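PDB 4Y9J: protein ACDH-11, isoform b from Caenorhabditis elegans, which belongs to the acyl-CoA dehydrogenase family of flavoproteins and binds flavin-adenine dinucleotide in a four-chain assembly. Local coordinates for residues 55-58 against 59-62; 557-561 against 562-566; 572-576 against 577-581. All coordinates share one frame; numbering follows the deposited sequence.

Interaction 1. Residues 55-58 against 59-62; sequences SKFG and DRIT
Ile61, one helical turn after Phe57, places CD1 over one face of the Phe57 ring and forms a CH-pi contact: the methyl carbon is 4.0 Å from the ring centroid and 26° off the ring normal. The offset carries it toward the rim, where CE2 and CZ of Phe57 are its nearest atoms. Phe57 reaches this position because its CG is anti to the backbone N (chi1 -171°), which swings the ring along the helix toward the later residue. The spacing is that of an i to i+4 pair, and the same pair shares a backbone bond, Ile61 N to Phe57 O at 2.8 Å. On another side of the helix, one water joins Ser55 OG (2.8 Å) and Asp59 OD2 (3.3 Å), donating to the carboxylate. The other carboxylate oxygen, OD1, accepts from Asn26, which also bonds Ser55 O. Arg60 extends away from the turn to salt bridges with Glu64, Glu107 and Glu108, an acidic cluster likely to stabilise its positive charge. All eight residues lie within helix 44-74 of the AidB-like N-terminal region; Lys131 of helix 121-135 makes a cation-pi contact with Phe57, while Arg60 ties the helix to the end of helix 96-107.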
loop_
_atom_site.group_PDB
_atom_site.type_symbol
_atom_site.label_atom_id
_atom_site.label_comp_id
_atom_site.label_asym_id
_atom_site.label_seq_id
_atom_site.Cartn_x
_atom_site.Cartn_y
_atom_site.Cartn_z
ATOM N N SER B 55 -34.156 20.885 2.023
ATOM C CA SER B 55 -34.736 19.592 2.216
ATOM C C SER B 55 -34.395 18.624 1.054
ATOM O O SER B 55 -34.033 17.454 1.302
ATOM C CB SER B 55 -36.241 19.698 2.394
ATOM O OG SER B 55 -36.717 18.430 2.802
ATOM N N LYS B 56 -34.463 19.126 -0.177
ATOM C CA LYS B 56 -34.102 18.368 -1.371
ATOM C C LYS B 56 -32.629 18.029 -1.313
ATOM O O LYS B 56 -32.257 16.857 -1.501
ATOM C CB LYS B 56 -34.487 19.128 -2.648
ATOM C CG LYS B 56 -33.996 18.473 -3.956
ATOM C CD LYS B 56 -34.607 19.146 -5.183
ATOM C CE LYS B 56 -33.923 18.650 -6.443
ATOM N NZ LYS B 56 -33.920 19.710 -7.477
ATOM N N PHE B 57 -31.794 19.003 -0.953
ATOM C CA PHE B 57 -30.373 18.732 -0.808
ATOM C C PHE B 57 -30.070 17.690 0.235
ATOM O O PHE B 57 -29.137 16.884 0.079
ATOM C CB PHE B 57 -29.629 20.045 -0.543
ATOM C CG PHE B 57 -28.141 19.949 -0.586
ATOM C CD1 PHE B 57 -27.468 19.433 -1.712
ATOM C CD2 PHE B 57 -27.396 20.388 0.469
ATOM C CE1 PHE B 57 -26.109 19.371 -1.737
ATOM C CE2 PHE B 57 -26.018 20.322 0.474
ATOM C CZ PHE B 57 -25.367 19.782 -0.634
ATOM N N GLY B 58 -30.798 17.696 1.335
ATOM C CA GLY B 58 -30.684 16.667 2.336
ATOM C C GLY B 58 -30.889 15.258 1.834
ATOM O O GLY B 58 -30.204 14.357 2.317
ATOM N N ASP B 59 -31.802 15.054 0.891
ATOM C CA ASP B 59 -31.970 13.746 0.287
ATOM C C ASP B 59 -30.826 13.421 -0.664
ATOM O O ASP B 59 -30.440 12.241 -0.839
ATOM C CB ASP B 59 -33.251 13.613 -0.470
ATOM C CG ASP B 59 -34.489 13.624 0.419
ATOM O OD1 ASP B 59 -34.463 13.251 1.626
ATOM O OD2 ASP B 59 -35.547 13.977 -0.136
ATOM N N ARG B 60 -30.263 14.453 -1.261
ATOM C CA ARG B 60 -29.072 14.248 -2.066
ATOM C C ARG B 60 -27.879 13.857 -1.218
ATOM O O ARG B 60 -27.006 13.089 -1.664
ATOM C CB ARG B 60 -28.755 15.462 -2.876
ATOM C CG ARG B 60 -27.774 15.165 -3.991
ATOM C CD ARG B 60 -27.400 16.354 -4.872
ATOM N NE ARG B 60 -26.724 15.855 -6.077
ATOM C CZ ARG B 60 -26.499 16.523 -7.195
ATOM N NH1 ARG B 60 -26.768 17.806 -7.345
ATOM N NH2 ARG B 60 -25.922 15.891 -8.175
ATOM N N ILE B 61 -27.792 14.399 -0.002
ATOM C CA ILE B 61 -26.739 14.045 0.921
ATOM C C ILE B 61 -26.831 12.534 1.234
ATOM O O ILE B 61 -25.816 11.844 1.182
ATOM C CB ILE B 61 -26.796 14.842 2.244
ATOM C CG1 ILE B 61 -26.652 16.363 2.077
ATOM C CG2 ILE B 61 -25.818 14.339 3.270
ATOM C CD1 ILE B 61 -25.362 16.817 1.555
ATOM N N THR B 62 -28.012 12.039 1.596
ATOM C CA THR B 62 -28.136 10.672 2.029
ATOM C C THR B 62 -28.017 9.702 0.831
ATOM O O THR B 62 -27.355 8.677 0.937
ATOM C CB THR B 62 -29.449 10.378 2.778
ATOM O OG1 THR B 62 -30.577 10.676 1.946
ATOM C CG2 THR B 62 -29.497 11.152 4.139
HETATM O O HOH W 1 -37.364 16.511 0.859
#

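Interaction 2. Residues 557-561 against 562-566; sequences VAYRY and CCEQP
The last turn of helix 552-563, in the C-terminal helical region of this acyl-CoA dehydrogenase relative, carries a bond from a side-chain amide and faces a second subunit. Tyr559 and Cys563 form an i to i+4 sulfur-aromatic pair: Cys563 SG is 4.3 Å from the Tyr559 ring centroid, placed obliquely, while Cys563 CB lies over the face toward the rim. At the edge of the same ring, Tyr559 CE2 is 3.6 Å from Glu564 OE2. A water in the ring plane links Tyr559 OH to that oxygen, at 2.9 Å from each. Glu564 runs alongside Arg560, but Arg560 NE and Glu564 OE1 are 4.4 Å apart, beyond a salt bridge, and no N-H points at the oxygen, so only the charges attract. Arg560 bridges to Glu556 of its own chain and to Asp583 of the second subunit, and Glu564 to Arg579 of the second subunit. Beyond the helix, Gln565 OE1 accepts from Lys360. With its CG between backbone N and carbonyl carbon (chi1 52°), Gln565 folds back and sets its amide nitrogen over the centre of the Tyr561 ring, 3.4 Å above its plane, amide and ring planes 81° apart. From there Gln565 NE2 donates to Tyr561 O at 3.1 Å, in the carbonyl plane and on a lone pair.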
loop_
_atom_site.group_PDB
_atom_site.type_symbol
_atom_site.label_atom_id
_atom_site.label_comp_id
_atom_site.label_asym_id
_atom_site.label_seq_id
_atom_site.Cartn_x
_atom_site.Cartn_y
_atom_site.Cartn_z
ATOM N N VAL B 557 -33.226 23.975 27.093
ATOM C CA VAL B 557 -31.866 24.154 26.573
ATOM C C VAL B 557 -31.309 25.540 26.967
ATOM O O VAL B 557 -30.162 25.658 27.388
ATOM C CB VAL B 557 -31.850 24.000 25.048
ATOM C CG1 VAL B 557 -30.541 24.482 24.490
ATOM C CG2 VAL B 557 -32.039 22.555 24.647
ATOM N N ALA B 558 -32.139 26.597 26.873
ATOM C CA ALA B 558 -31.666 27.925 27.242
ATOM C C ALA B 558 -31.339 27.970 28.715
ATOM O O ALA B 558 -30.332 28.600 29.101
ATOM C CB ALA B 558 -32.651 28.997 26.879
ATOM N N TYR B 559 -32.203 27.356 29.537
ATOM C CA TYR B 559 -31.971 27.305 30.949
ATOM C C TYR B 559 -30.671 26.568 31.301
ATOM O O TYR B 559 -29.842 27.080 32.073
ATOM C CB TYR B 559 -33.184 26.690 31.686
ATOM C CG TYR B 559 -32.859 26.413 33.100
ATOM C CD1 TYR B 559 -32.911 27.416 34.026
ATOM C CD2 TYR B 559 -32.363 25.170 33.503
ATOM C CE1 TYR B 559 -32.581 27.218 35.326
ATOM C CE2 TYR B 559 -32.022 24.965 34.836
ATOM C CZ TYR B 559 -32.150 26.012 35.740
ATOM O OH TYR B 559 -31.823 25.900 37.089
ATOM N N ARG B 560 -30.490 25.382 30.733
ATOM C CA ARG B 560 -29.259 24.584 31.005
ATOM C C ARG B 560 -27.993 25.261 30.517
ATOM O O ARG B 560 -26.969 25.286 31.209
ATOM C CB ARG B 560 -29.392 23.198 30.425
ATOM C CG ARG B 560 -30.535 22.429 31.052
ATOM C CD ARG B 560 -30.526 21.021 30.548
ATOM N NE ARG B 560 -31.664 20.228 30.996
ATOM C CZ ARG B 560 -31.773 18.914 30.826
ATOM N NH1 ARG B 560 -30.789 18.255 30.302
ATOM N NH2 ARG B 560 -32.843 18.250 31.234
ATOM N N TYR B 561 -28.072 25.891 29.359
ATOM C CA TYR B 561 -26.894 26.554 28.812
ATOM C C TYR B 561 -26.535 27.720 29.735
ATOM O O TYR B 561 -25.366 27.948 30.005
ATOM C CB TYR B 561 -27.171 27.077 27.375
ATOM C CG TYR B 561 -25.926 27.560 26.679
ATOM C CD1 TYR B 561 -25.421 28.827 26.924
ATOM C CD2 TYR B 561 -25.255 26.740 25.769
ATOM C CE1 TYR B 561 -24.248 29.249 26.307
ATOM C CE2 TYR B 561 -24.079 27.149 25.164
ATOM C CZ TYR B 561 -23.606 28.427 25.433
ATOM O OH TYR B 561 -22.450 28.826 24.857
ATOM N N CYS B 562 -27.531 28.459 30.189
ATOM C CA CYS B 562 -27.246 29.685 30.895
ATOM C C CYS B 562 -26.994 29.486 32.395
ATOM O O CYS B 562 -26.254 30.250 33.012
ATOM C CB CYS B 562 -28.386 30.675 30.726
ATOM S SG CYS B 562 -28.479 31.353 29.067
ATOM N N CYS B 563 -27.685 28.542 33.008
ATOM C CA CYS B 563 -27.672 28.463 34.440
ATOM C C CYS B 563 -26.855 27.308 34.952
ATOM O O CYS B 563 -26.647 27.247 36.122
ATOM C CB CYS B 563 -29.083 28.308 34.964
ATOM S SG CYS B 563 -30.049 29.806 34.579
ATOM N N GLU B 564 -26.532 26.345 34.107
ATOM C CA GLU B 564 -25.863 25.075 34.573
ATOM C C GLU B 564 -24.418 24.939 34.199
ATOM O O GLU B 564 -23.782 23.932 34.530
ATOM C CB GLU B 564 -26.609 23.824 34.094
ATOM C CG GLU B 564 -27.971 23.681 34.766
ATOM C CD GLU B 564 -28.751 22.433 34.394
ATOM O OE1 GLU B 564 -28.377 21.730 33.468
ATOM O OE2 GLU B 564 -29.793 22.163 35.038
ATOM N N GLN B 565 -23.870 25.956 33.563
ATOM C CA GLN B 565 -22.432 26.051 33.387
ATOM C C GLN B 565 -22.055 27.496 33.642
ATOM O O GLN B 565 -22.862 28.423 33.476
ATOM C CB GLN B 565 -22.021 25.618 32.002
ATOM C CG GLN B 565 -22.804 26.329 30.929
ATOM C CD GLN B 565 -22.381 25.920 29.554
ATOM O OE1 GLN B 565 -21.518 24.986 29.379
ATOM N NE2 GLN B 565 -22.981 26.562 28.553
ATOM N N PRO B 566 -20.842 27.728 34.059
ATOM C CA PRO B 566 -20.489 29.107 34.210
ATOM C C PRO B 566 -20.455 29.819 32.841
ATOM O O PRO B 566 -19.939 29.314 31.878
ATOM C CB PRO B 566 -19.107 29.034 34.886
ATOM C CG PRO B 566 -18.568 27.704 34.524
ATOM C CD PRO B 566 -19.777 26.815 34.522
HETATM O O HOH W 2 -30.724 23.260 37.540
#

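Interaction 3. Residues 572-576 against 577-581; sequences WEWFA and SERVK
Arg579 leans back from the first turn of helix 577-587 across the preceding residues 572-576, and its extended chain can be followed outward atom by atom. Arg579 CB lies 3.4 Å from Ala576 O, the carbonyl that also accepts the backbone N-H of Arg579. That bond measures 3.2 Å from Arg579 N to Ala576 O. With CG anti to the backbone N (chi1 -175°), the chain is directed toward Trp574. Arg579 CD packs against the backbone, 3.7 Å from Trp574 CA, with Glu573 O nearby on the same side. Arg579 NE comes next, 3.8 Å from Trp574 CD1. The final torsion (chi4 91°) turns the guanidinium out of line with the chain and lays it against the indole. Trp574 CD1 is 3.4 Å from Arg579 CZ and sits over the centre of the guanidinium face. The two planes are inclined by 32°, and the overlap falls on the pyrrole side of the indole, where Trp574 NE1 is 3.7 Å from Arg579 NH1. The polar ends turn to another subunit: Arg579 forms a salt bridge with Glu564 of the second subunit, and Trp574 NE1 makes a weak hydrogen bond to the same carboxylate. The indole CD1 thus lies against the guanidinium face while the terminal nitrogens are bonded elsewhere, and both side chains meet one carboxylate of the second subunit, which probably balances the charge of Arg579.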
loop_
_atom_site.group_PDB
_atom_site.type_symbol
_atom_site.label_atom_id
_atom_site.label_comp_id
_atom_site.label_asym_id
_atom_site.label_seq_id
_atom_site.Cartn_x
_atom_site.Cartn_y
_atom_site.Cartn_z
ATOM N N TRP B 572 -10.047 38.259 38.457
ATOM C CA TRP B 572 -9.142 39.368 38.388
ATOM C C TRP B 572 -7.710 38.917 38.603
ATOM O O TRP B 572 -6.834 39.314 37.868
ATOM C CB TRP B 572 -9.564 40.471 39.369
ATOM C CG TRP B 572 -8.593 41.543 39.412
ATOM C CD1 TRP B 572 -7.940 41.985 40.498
ATOM C CD2 TRP B 572 -8.130 42.341 38.311
ATOM N NE1 TRP B 572 -7.092 42.997 40.165
ATOM C CE2 TRP B 572 -7.176 43.230 38.821
ATOM C CE3 TRP B 572 -8.432 42.393 36.955
ATOM C CZ2 TRP B 572 -6.510 44.169 38.022
ATOM C CZ3 TRP B 572 -7.755 43.326 36.149
ATOM C CH2 TRP B 572 -6.797 44.188 36.695
ATOM N N GLU B 573 -7.459 38.047 39.591
ATOM C CA GLU B 573 -6.090 37.588 39.826
ATOM C C GLU B 573 -5.439 36.855 38.673
ATOM O O GLU B 573 -4.203 36.812 38.575
ATOM C CB GLU B 573 -5.978 36.762 41.121
ATOM C CG GLU B 573 -6.790 35.496 41.108
ATOM C CD GLU B 573 -8.201 35.691 41.607
ATOM O OE1 GLU B 573 -8.697 36.852 41.620
ATOM O OE2 GLU B 573 -8.814 34.650 41.955
ATOM N N TRP B 574 -6.233 36.332 37.728
ATOM C CA TRP B 574 -5.624 35.723 36.562
ATOM C C TRP B 574 -4.928 36.710 35.623
ATOM O O TRP B 574 -4.113 36.327 34.752
ATOM C CB TRP B 574 -6.622 34.817 35.817
ATOM C CG TRP B 574 -7.248 33.756 36.709
ATOM C CD1 TRP B 574 -6.813 33.385 37.929
ATOM C CD2 TRP B 574 -8.397 32.928 36.425
ATOM N NE1 TRP B 574 -7.612 32.389 38.450
ATOM C CE2 TRP B 574 -8.566 32.058 37.534
ATOM C CE3 TRP B 574 -9.259 32.777 35.305
ATOM C CZ2 TRP B 574 -9.599 31.131 37.612
ATOM C CZ3 TRP B 574 -10.289 31.829 35.380
ATOM C CH2 TRP B 574 -10.448 31.021 36.540
ATOM N N PHE B 575 -5.280 37.979 35.743
ATOM C CA PHE B 575 -4.668 39.026 34.938
ATOM C C PHE B 575 -3.259 39.424 35.437
ATOM O O PHE B 575 -2.510 40.116 34.733
ATOM C CB PHE B 575 -5.555 40.300 34.988
ATOM C CG PHE B 575 -6.842 40.220 34.166
ATOM C CD1 PHE B 575 -7.936 39.490 34.611
ATOM C CD2 PHE B 575 -6.991 40.962 32.996
ATOM C CE1 PHE B 575 -9.118 39.459 33.881
ATOM C CE2 PHE B 575 -8.172 40.922 32.262
ATOM C CZ PHE B 575 -9.242 40.194 32.716
ATOM N N ALA B 576 -2.896 39.044 36.651
ATOM C CA ALA B 576 -1.722 39.629 37.266
ATOM C C ALA B 576 -0.451 39.082 36.660
ATOM O O ALA B 576 -0.385 37.942 36.314
ATOM C CB ALA B 576 -1.748 39.405 38.763
ATOM N N SER B 577 0.552 39.932 36.507
ATOM C CA SER B 577 1.840 39.542 35.947
ATOM C C SER B 577 2.570 38.539 36.834
ATOM O O SER B 577 3.299 37.678 36.336
ATOM C CB SER B 577 2.733 40.765 35.727
ATOM O OG SER B 577 2.352 41.452 34.534
ATOM N N GLU B 578 2.324 38.595 38.120
ATOM C CA GLU B 578 2.959 37.624 39.046
ATOM C C GLU B 578 2.452 36.212 38.772
ATOM O O GLU B 578 3.160 35.253 38.976
ATOM C CB GLU B 578 2.728 37.981 40.534
ATOM C CG GLU B 578 3.055 39.418 40.833
ATOM C CD GLU B 578 4.544 39.763 40.765
ATOM O OE1 GLU B 578 5.374 38.929 40.301
ATOM O OE2 GLU B 578 4.861 40.902 41.198
ATOM N N ARG B 579 1.226 36.084 38.288
ATOM C CA ARG B 579 0.757 34.768 37.976
ATOM C C ARG B 579 1.584 34.117 36.836
ATOM O O ARG B 579 1.730 32.891 36.789
ATOM C CB ARG B 579 -0.701 34.823 37.640
ATOM C CG ARG B 579 -1.249 33.440 37.430
ATOM C CD ARG B 579 -2.698 33.530 37.126
ATOM N NE ARG B 579 -3.361 32.275 36.830
ATOM C CZ ARG B 579 -3.972 31.468 37.703
ATOM N NH1 ARG B 579 -3.980 31.700 38.999
ATOM N NH2 ARG B 579 -4.631 30.434 37.205
ATOM N N VAL B 580 2.058 34.910 35.866
ATOM C CA VAL B 580 2.894 34.337 34.764
ATOM C C VAL B 580 4.112 33.608 35.338
ATOM O O VAL B 580 4.469 32.511 34.891
ATOM C CB VAL B 580 3.384 35.412 33.750
ATOM C CG1 VAL B 580 4.229 34.779 32.601
ATOM C CG2 VAL B 580 2.171 36.080 33.182
ATOM N N LYS B 581 4.743 34.194 36.338
ATOM C CA LYS B 581 5.913 33.582 36.938
ATOM C C LYS B 581 5.588 32.200 37.537
ATOM O O LYS B 581 6.364 31.219 37.394
ATOM C CB LYS B 581 6.484 34.510 37.984
ATOM C CG LYS B 581 7.605 33.879 38.817
ATOM C CD LYS B 581 8.329 34.872 39.738
ATOM C CE LYS B 581 9.346 34.171 40.658
ATOM N NZ LYS B 581 8.833 32.933 41.343
#

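Overall arrangement
The three contacts come in series along the chain, interaction 1 in the N-terminal helical region and interactions 2 and 3 in the C-terminal helical region. Interaction 1, on helix 44-74, is remote from both: its centre is about 33 Å from that of interaction 2 and about 52 Å from that of interaction 3, which lies on the opposite side of the chain's centre. Interactions 2 and 3 have centres about 29 Å apart and do not touch, yet helices 552-563 and 577-587 are consecutive. Both meet the second subunit, where Glu564 of one copy pairs with Arg579 of the other, so separate sites within one chain become partners across the subunit interface.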